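Local coordinates for protein post-proline cleaving enzyme (Rickettsia typhi, PDB 4HVT) that probably cleaves peptides after proline as a serine-type oligopeptidase of the prolyl oligopeptidase family, at residues 141-146 / 158-163; 596-601 / 612-617. One frame throughout, in Å; residues are numbered along the deposited sequence. Where two conformers were deposited one is given.

Contact 1: 141-146 / 158-163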
loop_
_atom_site.group_PDB
_atom_site.type_symbol
_atom_site.label_atom_id
_atom_site.label_comp_id
_atom_site.label_asym_id
_atom_site.label_seq_id
_atom_site.Cartn_x
_atom_site.Cartn_y
_atom_site.Cartn_z
ATOM N N PRO A 141 -5.655 -27.167 9.432
ATOM C CA PRO A 141 -6.251 -25.928 8.903
ATOM C C PRO A 141 -7.281 -25.290 9.784
ATOM O O PRO A 141 -7.775 -24.235 9.419
ATOM C CB PRO A 141 -6.874 -26.368 7.563
ATOM C CG PRO A 141 -7.021 -27.831 7.686
ATOM C CD PRO A 141 -5.899 -28.304 8.541
ATOM N N ASN A 142 -7.616 -25.888 10.906
ATOM C CA ASN A 142 -8.401 -25.181 11.921
ATOM C C ASN A 142 -7.589 -24.092 12.653
ATOM O O ASN A 142 -8.153 -23.245 13.327
ATOM C CB ASN A 142 -8.964 -26.133 12.947
ATOM C CG ASN A 142 -10.130 -26.949 12.414
ATOM O OD1 ASN A 142 -10.818 -26.547 11.466
ATOM N ND2 ASN A 142 -10.347 -28.105 13.021
ATOM N N ARG A 143 -6.275 -24.140 12.547
ATOM C CA ARG A 143 -5.453 -23.204 13.321
ATOM C C ARG A 143 -5.040 -22.042 12.443
ATOM O O ARG A 143 -4.579 -22.239 11.323
ATOM C CB ARG A 143 -4.201 -23.902 13.948
ATOM C CG ARG A 143 -4.486 -24.827 15.110
ATOM C CD ARG A 143 -5.078 -24.095 16.299
ATOM N NE ARG A 143 -5.523 -25.025 17.330
ATOM C CZ ARG A 143 -4.784 -25.527 18.315
ATOM N NH1 ARG A 143 -3.516 -25.217 18.453
ATOM N NH2 ARG A 143 -5.332 -26.391 19.156
ATOM N N TYR A 144 -5.199 -20.820 12.975
ATOM C CA TYR A 144 -4.807 -19.584 12.325
ATOM C C TYR A 144 -3.937 -18.784 13.264
ATOM O O TYR A 144 -4.121 -18.857 14.463
ATOM C CB TYR A 144 -6.039 -18.721 11.983
ATOM C CG TYR A 144 -6.870 -19.223 10.833
ATOM C CD1 TYR A 144 -7.787 -20.250 11.026
ATOM C CD2 TYR A 144 -6.744 -18.682 9.557
ATOM C CE1 TYR A 144 -8.572 -20.712 9.984
ATOM C CE2 TYR A 144 -7.542 -19.131 8.512
ATOM C CZ TYR A 144 -8.444 -20.137 8.726
ATOM O OH TYR A 144 -9.189 -20.581 7.649
ATOM N N LEU A 145 -2.957 -18.067 12.734
ATOM C CA LEU A 145 -2.267 -17.023 13.500
ATOM C C LEU A 145 -2.895 -15.712 13.080
ATOM O O LEU A 145 -2.863 -15.374 11.904
ATOM C CB LEU A 145 -0.765 -17.036 13.188
ATOM C CG LEU A 145 -0.148 -18.359 13.586
ATOM C CD1 LEU A 145 1.192 -18.526 12.873
ATOM C CD2 LEU A 145 -0.003 -18.549 15.090
ATOM N N ILE A 146 -3.511 -15.006 14.019
ATOM C CA ILE A 146 -4.183 -13.755 13.719
ATOM C C ILE A 146 -3.247 -12.607 14.015
ATOM O O ILE A 146 -2.925 -12.406 15.167
ATOM C CB ILE A 146 -5.501 -13.558 14.532
ATOM C CG1 ILE A 146 -6.377 -14.823 14.548
ATOM C CG2 ILE A 146 -6.247 -12.333 14.050
ATOM C CD1 ILE A 146 -6.909 -15.247 13.217
ATOM N N PHE A 158 0.628 -11.187 17.278
ATOM C CA PHE A 158 -0.333 -12.140 16.733
ATOM C C PHE A 158 -0.819 -12.990 17.862
ATOM O O PHE A 158 -0.215 -13.025 18.921
ATOM C CB PHE A 158 0.287 -13.030 15.663
ATOM C CG PHE A 158 1.586 -13.666 16.108
ATOM C CD1 PHE A 158 1.573 -14.909 16.735
ATOM C CD2 PHE A 158 2.756 -13.060 15.818
ATOM C CE1 PHE A 158 2.770 -15.475 17.167
ATOM C CE2 PHE A 158 3.957 -13.616 16.245
ATOM C CZ PHE A 158 3.952 -14.849 16.889
ATOM N N ARG A 159 -1.924 -13.702 17.633
ATOM C CA ARG A 159 -2.421 -14.668 18.572
ATOM C C ARG A 159 -2.956 -15.856 17.803
ATOM O O ARG A 159 -3.649 -15.691 16.775
ATOM C CB ARG A 159 -3.568 -14.112 19.403
ATOM C CG ARG A 159 -3.209 -12.970 20.292
ATOM C CD ARG A 159 -4.458 -12.513 21.022
ATOM N NE ARG A 159 -4.958 -13.508 21.956
ATOM C CZ ARG A 159 -6.043 -13.334 22.710
ATOM N NH1 ARG A 159 -6.775 -12.227 22.591
ATOM N NH2 ARG A 159 -6.424 -14.274 23.547
ATOM N N GLU A 160 -2.671 -17.050 18.281
ATOM C CA GLU A 160 -3.183 -18.274 17.641
ATOM C C GLU A 160 -4.657 -18.510 17.959
ATOM O O GLU A 160 -5.098 -18.275 19.072
ATOM C CB GLU A 160 -2.374 -19.468 18.146
ATOM C CG GLU A 160 -2.579 -20.735 17.324
ATOM C CD GLU A 160 -1.866 -21.936 17.886
ATOM O OE1 GLU A 160 -1.156 -21.830 18.916
ATOM O OE2 GLU A 160 -1.995 -23.007 17.276
ATOM N N TRP A 161 -5.411 -18.967 16.976
ATOM C CA TRP A 161 -6.855 -19.000 17.050
ATOM C C TRP A 161 -7.356 -20.286 16.397
ATOM O O TRP A 161 -6.752 -20.780 15.464
ATOM C CB TRP A 161 -7.416 -17.749 16.351
ATOM C CG TRP A 161 -8.924 -17.627 16.369
ATOM C CD1 TRP A 161 -9.673 -16.930 17.272
ATOM C CD2 TRP A 161 -9.828 -18.075 15.359
ATOM N NE1 TRP A 161 -11.005 -16.989 16.926
ATOM C CE2 TRP A 161 -11.125 -17.661 15.745
ATOM C CE3 TRP A 161 -9.672 -18.790 14.185
ATOM C CZ2 TRP A 161 -12.274 -17.958 14.988
ATOM C CZ3 TRP A 161 -10.818 -19.118 13.426
ATOM C CH2 TRP A 161 -12.090 -18.669 13.831
ATOM N N ASP A 162 -8.419 -20.860 16.947
ATOM C CA ASP A 162 -8.924 -22.142 16.468
ATOM C C ASP A 162 -10.383 -22.072 15.918
ATOM O O ASP A 162 -11.304 -21.649 16.604
ATOM C CB ASP A 162 -8.848 -23.181 17.544
ATOM C CG ASP A 162 -9.147 -24.583 17.010
ATOM O OD1 ASP A 162 -10.347 -24.911 16.923
ATOM O OD2 ASP A 162 -8.197 -25.361 16.674
ATOM N N LEU A 163 -10.548 -22.531 14.699
ATOM C CA LEU A 163 -11.849 -22.438 13.960
ATOM C C LEU A 163 -12.950 -23.326 14.538
ATOM O O LEU A 163 -14.133 -22.919 14.536
ATOM C CB LEU A 163 -11.633 -22.768 12.479
ATOM C CG LEU A 163 -12.834 -22.747 11.527
ATOM C CD1 LEU A 163 -13.426 -21.354 11.527
ATOM C CD2 LEU A 163 -12.372 -23.158 10.142
HETATM O O HOH W 1 -8.095 -26.967 19.642
#

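Contact 2: 596-601 / 612-617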
loop_
_atom_site.group_PDB
_atom_site.type_symbol
_atom_site.label_atom_id
_atom_site.label_comp_id
_atom_site.label_asym_id
_atom_site.label_seq_id
_atom_site.Cartn_x
_atom_site.Cartn_y
_atom_site.Cartn_z
ATOM N N ILE A 596 16.178 17.024 4.620
ATOM C CA ILE A 596 17.510 17.083 5.221
ATOM C C ILE A 596 17.659 16.082 6.389
ATOM O O ILE A 596 18.715 15.421 6.532
ATOM C CB ILE A 596 17.883 18.514 5.656
ATOM C CG1 ILE A 596 17.731 19.487 4.479
ATOM C CG2 ILE A 596 19.317 18.533 6.155
ATOM C CD1 ILE A 596 18.415 20.841 4.701
ATOM N N ARG A 597 16.610 15.974 7.215
ATOM C CA ARG A 597 16.660 15.241 8.480
ATOM C C ARG A 597 15.877 13.932 8.465
ATOM O O ARG A 597 15.776 13.289 9.494
ATOM C CB ARG A 597 16.103 16.125 9.620
ATOM C CG ARG A 597 16.919 17.409 9.793
ATOM C CD ARG A 597 16.650 18.131 11.115
ATOM N NE ARG A 597 16.803 17.319 12.289
ATOM C CZ ARG A 597 16.216 17.524 13.474
ATOM N NH1 ARG A 597 15.454 18.571 13.687
ATOM N NH2 ARG A 597 16.430 16.674 14.467
ATOM N N TYR A 598 15.385 13.531 7.304
ATOM C CA TYR A 598 14.458 12.365 7.236
ATOM C C TYR A 598 15.034 11.098 7.843
ATOM O O TYR A 598 14.283 10.295 8.393
ATOM C CB TYR A 598 13.871 12.079 5.831
ATOM C CG TYR A 598 14.811 11.439 4.863
ATOM C CD1 TYR A 598 14.905 10.064 4.776
ATOM C CD2 TYR A 598 15.571 12.213 4.012
ATOM C CE1 TYR A 598 15.762 9.474 3.894
ATOM C CE2 TYR A 598 16.424 11.649 3.102
ATOM C CZ TYR A 598 16.506 10.249 3.031
ATOM O OH TYR A 598 17.334 9.615 2.151
ATOM N N LYS A 599 16.365 10.927 7.795
ATOM C CA LYS A 599 16.942 9.696 8.334
ATOM C C LYS A 599 16.777 9.582 9.856
ATOM O O LYS A 599 16.880 8.478 10.392
ATOM C CB LYS A 599 18.443 9.535 8.011
ATOM C CG LYS A 599 18.772 9.461 6.523
ATOM C CD LYS A 599 20.242 9.216 6.185
ATOM C CE LYS A 599 21.265 10.178 6.830
ATOM N NZ LYS A 599 22.677 9.804 6.486
ATOM N N GLU A 600 16.596 10.714 10.533
ATOM C CA GLU A 600 16.499 10.750 11.981
ATOM C C GLU A 600 15.148 10.337 12.527
ATOM O O GLU A 600 15.019 10.228 13.718
ATOM C CB GLU A 600 16.817 12.165 12.476
ATOM C CG GLU A 600 18.210 12.644 12.145
ATOM C CD GLU A 600 18.363 14.094 12.588
ATOM O OE1 GLU A 600 18.230 14.341 13.817
ATOM O OE2 GLU A 600 18.625 14.981 11.733
ATOM N N PHE A 601 14.146 10.127 11.668
ATOM C CA PHE A 601 12.761 9.988 12.116
ATOM C C PHE A 601 12.141 8.717 11.547
ATOM O O PHE A 601 12.280 8.437 10.337
ATOM C CB PHE A 601 11.923 11.194 11.683
ATOM C CG PHE A 601 12.346 12.469 12.371
ATOM C CD1 PHE A 601 11.918 12.741 13.664
ATOM C CD2 PHE A 601 13.184 13.359 11.751
ATOM C CE1 PHE A 601 12.327 13.898 14.308
ATOM C CE2 PHE A 601 13.656 14.497 12.406
ATOM C CZ PHE A 601 13.196 14.787 13.677
ATOM N N GLY A 612 18.355 9.926 -1.952
ATOM C CA GLY A 612 19.765 10.368 -1.754
ATOM C C GLY A 612 20.031 10.598 -0.286
ATOM O O GLY A 612 19.104 10.774 0.504
ATOM N N ASP A 613 21.317 10.596 0.070
ATOM C CA ASP A 613 21.795 10.757 1.427
ATOM C C ASP A 613 22.102 12.240 1.751
ATOM O O ASP A 613 23.066 12.775 1.254
ATOM C CB ASP A 613 23.026 9.895 1.624
ATOM C CG ASP A 613 23.437 9.799 3.034
ATOM O OD1 ASP A 613 22.993 10.604 3.887
ATOM O OD2 ASP A 613 24.210 8.889 3.333
ATOM N N PRO A 614 21.285 12.877 2.593
ATOM C CA PRO A 614 21.610 14.279 2.975
ATOM C C PRO A 614 22.967 14.531 3.631
ATOM O O PRO A 614 23.343 15.724 3.780
ATOM C CB PRO A 614 20.464 14.666 3.940
ATOM C CG PRO A 614 19.549 13.488 4.091
ATOM C CD PRO A 614 20.143 12.317 3.356
ATOM N N GLU A 615 23.698 13.488 4.014
ATOM C CA GLU A 615 25.023 13.671 4.543
ATOM C C GLU A 615 26.122 13.448 3.465
ATOM O O GLU A 615 27.288 13.440 3.778
ATOM C CB GLU A 615 25.217 12.800 5.788
ATOM C CG GLU A 615 24.320 13.259 6.932
ATOM C CD GLU A 615 24.540 12.501 8.221
ATOM O OE1 GLU A 615 24.495 11.268 8.184
ATOM O OE2 GLU A 615 24.851 13.148 9.262
ATOM N N ILE A 616 25.713 13.223 2.200
ATOM C CA ILE A 616 26.653 13.240 1.076
ATOM C C ILE A 616 26.466 14.625 0.401
ATOM O O ILE A 616 25.379 14.944 -0.042
ATOM C CB ILE A 616 26.453 12.106 0.025
ATOM C CG1 ILE A 616 26.764 10.763 0.692
ATOM C CG2 ILE A 616 27.495 12.343 -1.094
ATOM C CD1 ILE A 616 26.424 9.530 -0.128
ATOM N N PRO A 617 27.517 15.452 0.373
ATOM C CA PRO A 617 27.375 16.819 -0.142
ATOM C C PRO A 617 26.592 16.933 -1.459
ATOM O O PRO A 617 25.718 17.801 -1.589
ATOM C CB PRO A 617 28.814 17.284 -0.312
ATOM C CG PRO A 617 29.593 16.542 0.673
ATOM C CD PRO A 617 28.886 15.207 0.864
#

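Contact 1: 141-146 / 158-163
Arg-143 grips two acidic side chains of the neighbouring strand at once. Its NE donates to Asp-162 OD2 at 2.8 Å, within the guanidinium plane, and uses the lone pair of OD2 that faces away from the other oxygen. Its NH1 donates to Glu-160 OE2 at 2.9 Å, also at the guanidinium edge. That oxygen is met from above its carboxylate plane, 54° out of it. Both carboxylate planes stand steeply to the guanidinium plane. A water accepts from Arg-143 NH2.

The Arg-143 chain bends at chi2 (-63°), which swings the guanidinium across to the partner strand. Glu-160 OE2 is shared with Arg-223, and Glu-160 OE1 accepts from the backbone N of Phe-173. Asp-162 OD1 accepts from the backbone N of Lys-165.

On the other face, Tyr-144, Ile-146 and Trp-161 make the apolar part of the contact. Tyr-144 and Trp-161 lie side by side and point the same way; Tyr-144 CD1 comes to 4.0 Å from Trp-161 CE3, at the edge of the indole. Ile-146 CG1 packs at 3.6 Å on Trp-161 CB. Trp-97 meets both aromatic rings edge-to-face, and strand 113-117 of the preceding sheet packs here, through Leu-115 and Ile-116.

The backbones hold these side chains in antiparallel register. Tyr-144 with Trp-161 and Ile-146 with Arg-159 are hydrogen-bonded pairs. Beyond the strand, Leu-163 N donates to Asn-142 O at 2.9 Å. The two strands form a hairpin within an antiparallel sheet, consistent with a blade of the family's beta-propeller.

One arginine facing two carboxylates, with a second arginine on Glu-160, should balance much of the negative charge and keep both acids ionised.

Contact 2: 596-601 / 612-617
Tyr-598 and Lys-599 reach the 612-617 segment by different torsions. Tyr-598 places CG between its backbone N and carbonyl carbon (chi1 75°), and the ring then runs out to the carbonyl of Gly-612. Lys-599 bends at chi3 (-53°), which brings its amine to Asp-613 and Glu-615.

Tyr-598 OH donates to Gly-612 O at 2.7 Å. The acceptor lies at the edge of the tyrosine ring, while the hydroxyl is tilted 34° from the carbonyl plane. The side chains of Tyr-598 and Pro-614 run at about a right angle to each other, and Pro-614 CG lies 3.8 Å from Tyr-598 CE2. The proline ring also lies against the backbone, Pro-614 CB 3.2 Å from Ile-596 O.

Lys-599 NZ forms two salt bridges. It meets Asp-613 OD1 at 2.7 Å on the syn side and Glu-615 OE1 at 2.9 Å on the anti side. Asp-613 OD1 also accepts from Glu-615 N at 3.0 Å, making an Asx turn. The amine and the amide approach this oxygen from opposite faces of the carboxylate. Asp-613 to Ile-616 form a type I turn, which probably brings the two acids to the same lysine. Outside the two segments, Asp-613 N donates to Asp-619 in helix 617-626.

The contact fastens the short 3-10 segment 598-600 to the turn linking helices 608-611 and 617-626. Asp-613 OD1 joins a local backbone bond to a bridge between segments, so the turn and the lysine probably fix each other. The paired acids should favour a protonated Lys-599, whose charge would offset theirs.

Overall arrangement
From the N terminus the chain runs through helices up to residue 67 and a first four-stranded antiparallel sheet before strands 143-150 and 155-162 pair. Contact 1 closes the short hairpin between them. Further antiparallel sheets follow before the mixed sheet of the hydrolase region. After strand 585-589 the chain enters the loop holding 596-601, turns through helix 608-611, and returns at 612-617, where contact 2 closes a second short loop. The contacts are in series and neither nest nor cross. The centres of contacts 1 and 2 lie about 42 Å apart. Contact 1 joins neighbouring strands of a propeller-type sheet; contact 2 joins the loop after strand 585-589 to the turn before helix 617-626.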